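PDB 4CE0: O-methyltransferase from Saccharopolyspora spinosa, which probably transfers a methyl group from S-adenosyl-L-methionine to the rhamnose 4'-hydroxyl of a spinosyn precursor, with magnesium bound at its active site. Local coordinates for residues L12-L16 against I91-A95; G186-E190 against L216-A222. One frame throughout, in Å; residues are numbered along the deposited sequence.

From the N terminus, helix 6-16 supplies the first half of contact 1. The chain then passes through helix 56-73 and strand 78-82 before helix 88-100 returns to complete it at I91-A95, closing a loop of 74 intervening residues. Contact 2 opens much later, after strand 179-184, at G186-E190, and closes at L216-A222 once helix 189-199 and strand 207-211 have been traversed. The two loops therefore follow in series, neither nesting nor crossing. The centres of contact 1 and contact 2 are about 26 Å apart, on opposite sides of the chain's centre. Contact 1 joins an N-terminal helix to the Rossmann-like core, whereas contact 2 joins two helix starts beside the magnesium site.

Contact 1 of 2, residues L12-L16 against I91-A95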
loop_
_atom_site.group_PDB
_atom_site.type_symbol
_atom_site.label_atom_id
_atom_site.label_comp_id
_atom_site.label_asym_id
_atom_site.label_seq_id
_atom_site.Cartn_x
_atom_site.Cartn_y
_atom_site.Cartn_z
ATOM N N LEU A 12 0.559 -3.664 -2.892
ATOM C CA LEU A 12 1.388 -4.277 -1.847
ATOM C C LEU A 12 2.859 -4.410 -2.263
ATOM O O LEU A 12 3.755 -4.082 -1.474
ATOM C CB LEU A 12 0.825 -5.627 -1.424
ATOM C CG LEU A 12 1.429 -6.275 -0.170
ATOM C CD1 LEU A 12 1.448 -5.321 1.028
ATOM C CD2 LEU A 12 0.676 -7.513 0.195
ATOM N N LYS A 13 3.101 -4.847 -3.498
ATOM C CA LYS A 13 4.478 -4.981 -4.021
ATOM C C LYS A 13 5.202 -3.646 -4.007
ATOM O O LYS A 13 6.369 -3.580 -3.636
ATOM C CB LYS A 13 4.469 -5.606 -5.428
ATOM C CG LYS A 13 4.030 -7.086 -5.377
ATOM C CD LYS A 13 4.039 -7.763 -6.715
ATOM C CE LYS A 13 2.973 -7.214 -7.615
ATOM N NZ LYS A 13 2.723 -8.152 -8.742
ATOM N N LYS A 14 4.510 -2.586 -4.416
ATOM C CA LYS A 14 5.075 -1.249 -4.377
ATOM C C LYS A 14 5.384 -0.851 -2.942
ATOM O O LYS A 14 6.427 -0.266 -2.648
ATOM C CB LYS A 14 4.084 -0.239 -4.964
ATOM C CG LYS A 14 3.908 -0.278 -6.483
ATOM C CD LYS A 14 2.743 0.679 -6.834
ATOM C CE LYS A 14 2.506 0.872 -8.332
ATOM N NZ LYS A 14 1.884 -0.329 -8.957
ATOM N N VAL A 15 4.454 -1.154 -2.039
ATOM C CA VAL A 15 4.655 -0.805 -0.634
ATOM C C VAL A 15 5.814 -1.581 0.028
ATOM O O VAL A 15 6.646 -0.991 0.694
ATOM C CB VAL A 15 3.363 -1.015 0.168
ATOM C CG1 VAL A 15 3.556 -0.550 1.599
ATOM C CG2 VAL A 15 2.210 -0.269 -0.532
ATOM N N LEU A 16 5.850 -2.896 -0.141
ATOM C CA LEU A 16 6.863 -3.719 0.517
ATOM C C LEU A 16 8.295 -3.383 0.066
ATOM O O LEU A 16 9.238 -3.532 0.827
ATOM C CB LEU A 16 6.587 -5.196 0.222
ATOM C CG LEU A 16 5.368 -5.776 0.897
ATOM C CD1 LEU A 16 4.954 -7.120 0.234
ATOM C CD2 LEU A 16 5.658 -5.959 2.351
ATOM N N ILE A 91 5.280 -11.616 4.351
ATOM C CA ILE A 91 4.057 -10.789 4.366
ATOM C C ILE A 91 3.317 -10.921 3.033
ATOM O O ILE A 91 2.089 -11.121 2.999
ATOM C CB ILE A 91 4.372 -9.328 4.672
ATOM C CG1 ILE A 91 4.854 -9.199 6.116
ATOM C CG2 ILE A 91 3.144 -8.428 4.526
ATOM C CD1 ILE A 91 5.563 -7.921 6.396
ATOM N N PHE A 92 4.068 -10.846 1.939
ATOM C CA PHE A 92 3.461 -10.967 0.631
ATOM C C PHE A 92 2.765 -12.301 0.418
ATOM O O PHE A 92 1.633 -12.325 -0.025
ATOM C CB PHE A 92 4.471 -10.740 -0.488
ATOM C CG PHE A 92 3.844 -10.708 -1.831
ATOM C CD1 PHE A 92 3.052 -9.615 -2.204
ATOM C CD2 PHE A 92 3.997 -11.774 -2.712
ATOM C CE1 PHE A 92 2.456 -9.580 -3.447
ATOM C CE2 PHE A 92 3.404 -11.758 -3.953
ATOM C CZ PHE A 92 2.633 -10.642 -4.331
ATOM N N MET A 93 3.413 -13.410 0.779
ATOM C CA MET A 93 2.757 -14.708 0.611
ATOM C C MET A 93 1.469 -14.753 1.431
ATOM O O MET A 93 0.444 -15.272 0.987
ATOM C CB MET A 93 3.685 -15.854 1.028
ATOM C CG MET A 93 4.916 -15.938 0.215
ATOM S SD MET A 93 5.829 -17.463 0.492
ATOM C CE MET A 93 6.639 -17.033 1.992
ATOM N N ARG A 94 1.515 -14.210 2.626
ATOM C CA ARG A 94 0.311 -14.197 3.469
ATOM C C ARG A 94 -0.761 -13.336 2.808
ATOM O O ARG A 94 -1.966 -13.630 2.875
ATOM C CB ARG A 94 0.626 -13.685 4.864
ATOM C CG ARG A 94 -0.621 -13.442 5.784
ATOM C CD ARG A 94 -1.371 -14.694 6.166
ATOM N NE ARG A 94 -2.676 -14.424 6.797
ATOM C CZ ARG A 94 -3.843 -14.397 6.147
ATOM N NH1 ARG A 94 -3.908 -14.571 4.828
ATOM N NH2 ARG A 94 -4.961 -14.174 6.810
ATOM N N ALA A 95 -0.321 -12.289 2.127
ATOM C CA ALA A 95 -1.292 -11.375 1.494
ATOM C C ALA A 95 -1.929 -12.036 0.265
ATOM O O ALA A 95 -3.104 -11.814 -0.021
ATOM C CB ALA A 95 -0.642 -10.075 1.137
#
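F92 meets L12 and L16 across two nearly antiparallel helices, whose short segments make an angle of 164° with axes 11.1 Å apart at closest approach. That wide spacing is bridged by side chains alone, and no hydrogen bond crosses it. F92 buries the most surface. With CG anti to the backbone N (chi1 -174°), its ring reaches back toward helix 6-16 although its CB does not point there. L16 meets the root of this side chain at about a right angle, CD1 lying 3.7 Å from F92 CB; its other methyl, CD2, is 4.1 Å from I91 CG2. One turn earlier, L12 brings CD2 obliquely to 4.0 Å from F92 CD1. Farther out on the ring, the aliphatic part of K13 crosses obliquely, with K13 CG 3.5 Å from F92 CE1. Helix 56-73 joins the pair here, L60 and Q64 touching F92 while K13 NZ forms a salt bridge with D61 and a hydrogen bond with Q64. Y153 touches L12, L16 and I91, and L11 of the second subunit packs on L12. M93 touches F79 and E81 of strand 78-82, showing that helix 88-100 packs on the sheet: the contact thus lays the N-terminal helix onto a sheet-flanking helix of a Rossmann-like, SAM-dependent methyltransferase fold.

Contact 2 of 2, residues G186-E190 against L216-A222; sequences GDLYE and LPSCQDA
Y189 lies against S218 and A222 on the first turn of helix 219-230, and its side chain can be traced atom by atom along that turn. With CG anti to the backbone N (chi1 -179°), the ring is carried along the turn. At the root, Y189 CB is 3.8 Å from S218 O, and the ring then continues past this carbonyl, with Y189 CD2 3.5 Å from S218 O in an oblique approach. The next atom, Y189 CE2, comes to 3.5 Å from A222 N, whose own N-H is bonded back to S218 O; the CD2-CE2 side of the ring thus follows a helical backbone bond. The evidence for a CH-pi contact is that A222 CB sits over one ring face, 4.1 Å from the centroid of Y189 and 21° off the ring normal, displaced toward the rim. D221 CB approaches the same two carbons, CD2 and CE2, more loosely. Strand 179-184, helix 189-199 and parallel strand 207-211 form a beta-alpha-beta unit of the Rossmann-like fold; helix 219-230 follows the second strand after a short loop, and the magnesium ligands D185, D212 and D213 lie just past the two strand ends. S218 occupies the N-cap position of that helix, yet its side chain makes no capping bond. Its OG instead donates a hydrogen bond to the other segment, S218 OG to D187 O at 2.7 Å, with a C=O...OG angle of 148° and the donor tilted out of the carbonyl plane. C219 CB also packs near D187 O. Beyond this bond, D187 crosses L216 at about a right angle, D187 CB being 3.6 Å from L216 CD2. The D187 side chain is about 4 Å from the bound magnesium ion, nearest atoms, and close to S-adenosyl-L-homocysteine.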
loop_
_atom_site.group_PDB
_atom_site.type_symbol
_atom_site.label_atom_id
_atom_site.label_comp_id
_atom_site.label_asym_id
_atom_site.label_seq_id
_atom_site.Cartn_x
_atom_site.Cartn_y
_atom_site.Cartn_z
ATOM N N GLY A 186 18.525 -17.544 2.375
ATOM C CA GLY A 186 19.745 -17.470 3.163
ATOM C C GLY A 186 20.851 -17.503 2.128
ATOM O O GLY A 186 20.837 -18.328 1.214
ATOM N N ASP A 187 21.798 -16.588 2.227
ATOM C CA ASP A 187 22.832 -16.490 1.212
ATOM C C ASP A 187 23.890 -17.599 1.286
ATOM O O ASP A 187 24.452 -18.003 0.272
ATOM C CB ASP A 187 23.508 -15.137 1.346
ATOM C CG ASP A 187 22.565 -13.992 1.022
ATOM O OD1 ASP A 187 21.957 -14.021 -0.076
ATOM O OD2 ASP A 187 22.411 -13.084 1.866
ATOM N N LEU A 188 24.161 -18.088 2.482
ATOM C CA LEU A 188 25.301 -18.966 2.689
ATOM C C LEU A 188 25.046 -20.349 2.120
ATOM O O LEU A 188 23.902 -20.779 1.972
ATOM C CB LEU A 188 25.600 -19.073 4.180
ATOM C CG LEU A 188 25.605 -17.737 4.937
ATOM C CD1 LEU A 188 26.014 -17.936 6.398
ATOM C CD2 LEU A 188 26.553 -16.786 4.274
ATOM N N TYR A 189 26.136 -21.042 1.826
ATOM C CA TYR A 189 26.096 -22.443 1.473
ATOM C C TYR A 189 25.359 -23.256 2.519
ATOM O O TYR A 189 24.397 -23.996 2.210
ATOM C CB TYR A 189 27.534 -22.962 1.354
ATOM C CG TYR A 189 27.602 -24.413 0.959
ATOM C CD1 TYR A 189 27.461 -25.422 1.900
ATOM C CD2 TYR A 189 27.785 -24.768 -0.361
ATOM C CE1 TYR A 189 27.501 -26.744 1.524
ATOM C CE2 TYR A 189 27.830 -26.066 -0.750
ATOM C CZ TYR A 189 27.696 -27.063 0.186
ATOM O OH TYR A 189 27.753 -28.378 -0.226
ATOM N N GLU A 190 25.793 -23.137 3.767
ATOM C CA GLU A 190 25.192 -23.939 4.847
ATOM C C GLU A 190 23.688 -23.693 5.042
ATOM O O GLU A 190 22.919 -24.639 5.279
ATOM C CB GLU A 190 25.914 -23.690 6.174
ATOM C CG GLU A 190 27.368 -24.165 6.178
ATOM C CD GLU A 190 27.525 -25.661 5.906
ATOM O OE1 GLU A 190 26.702 -26.466 6.409
ATOM O OE2 GLU A 190 28.486 -26.025 5.190
ATOM N N LEU A 216 24.711 -16.361 -6.742
ATOM C CA LEU A 216 25.692 -16.220 -5.705
ATOM C C LEU A 216 26.415 -17.557 -5.643
ATOM O O LEU A 216 25.754 -18.585 -5.463
ATOM C CB LEU A 216 24.988 -15.921 -4.373
ATOM C CG LEU A 216 25.843 -15.533 -3.164
ATOM C CD1 LEU A 216 26.373 -14.121 -3.359
ATOM C CD2 LEU A 216 25.072 -15.658 -1.815
ATOM N N PRO A 217 27.757 -17.571 -5.857
ATOM C CA PRO A 217 28.468 -18.816 -5.562
ATOM C C PRO A 217 28.393 -18.946 -4.051
ATOM O O PRO A 217 28.475 -17.919 -3.371
ATOM C CB PRO A 217 29.895 -18.544 -6.055
ATOM C CG PRO A 217 30.047 -17.049 -5.890
ATOM C CD PRO A 217 28.686 -16.472 -6.183
ATOM N N SER A 218 28.231 -20.159 -3.554
ATOM C CA SER A 218 27.871 -20.460 -2.143
ATOM C C SER A 218 26.463 -20.971 -2.260
ATOM O O SER A 218 26.255 -22.153 -2.116
ATOM C CB SER A 218 27.968 -19.309 -1.100
ATOM O OG SER A 218 26.810 -18.490 -1.036
ATOM N N CYS A 219 25.503 -20.097 -2.585
ATOM C CA CYS A 219 24.126 -20.559 -2.676
ATOM C C CYS A 219 24.044 -21.563 -3.805
ATOM O O CYS A 219 23.506 -22.663 -3.638
ATOM C CB CYS A 219 23.143 -19.381 -2.827
ATOM S SG CYS A 219 21.434 -19.842 -3.205
ATOM N N GLN A 220 24.680 -21.212 -4.917
ATOM C CA GLN A 220 24.627 -21.972 -6.182
ATOM C C GLN A 220 25.259 -23.371 -6.045
ATOM O O GLN A 220 24.721 -24.400 -6.504
ATOM C CB GLN A 220 25.353 -21.168 -7.264
ATOM C CG GLN A 220 25.125 -21.642 -8.666
ATOM C CD GLN A 220 25.856 -20.790 -9.675
ATOM O OE1 GLN A 220 25.521 -19.628 -9.879
ATOM N NE2 GLN A 220 26.877 -21.357 -10.297
ATOM N N ASP A 221 26.413 -23.390 -5.402
ATOM C CA ASP A 221 27.098 -24.620 -5.069
ATOM C C ASP A 221 26.266 -25.557 -4.197
ATOM O O ASP A 221 26.266 -26.762 -4.422
ATOM C CB ASP A 221 28.457 -24.286 -4.456
ATOM C CG ASP A 221 29.472 -23.780 -5.518
ATOM O OD1 ASP A 221 29.092 -23.576 -6.706
ATOM O OD2 ASP A 221 30.655 -23.577 -5.168
ATOM N N ALA A 222 25.524 -25.022 -3.226
ATOM C CA ALA A 222 24.641 -25.870 -2.451
ATOM C C ALA A 222 23.533 -26.469 -3.311
ATOM O O ALA A 222 23.199 -27.639 -3.168
ATOM C CB ALA A 222 24.047 -25.118 -1.254
#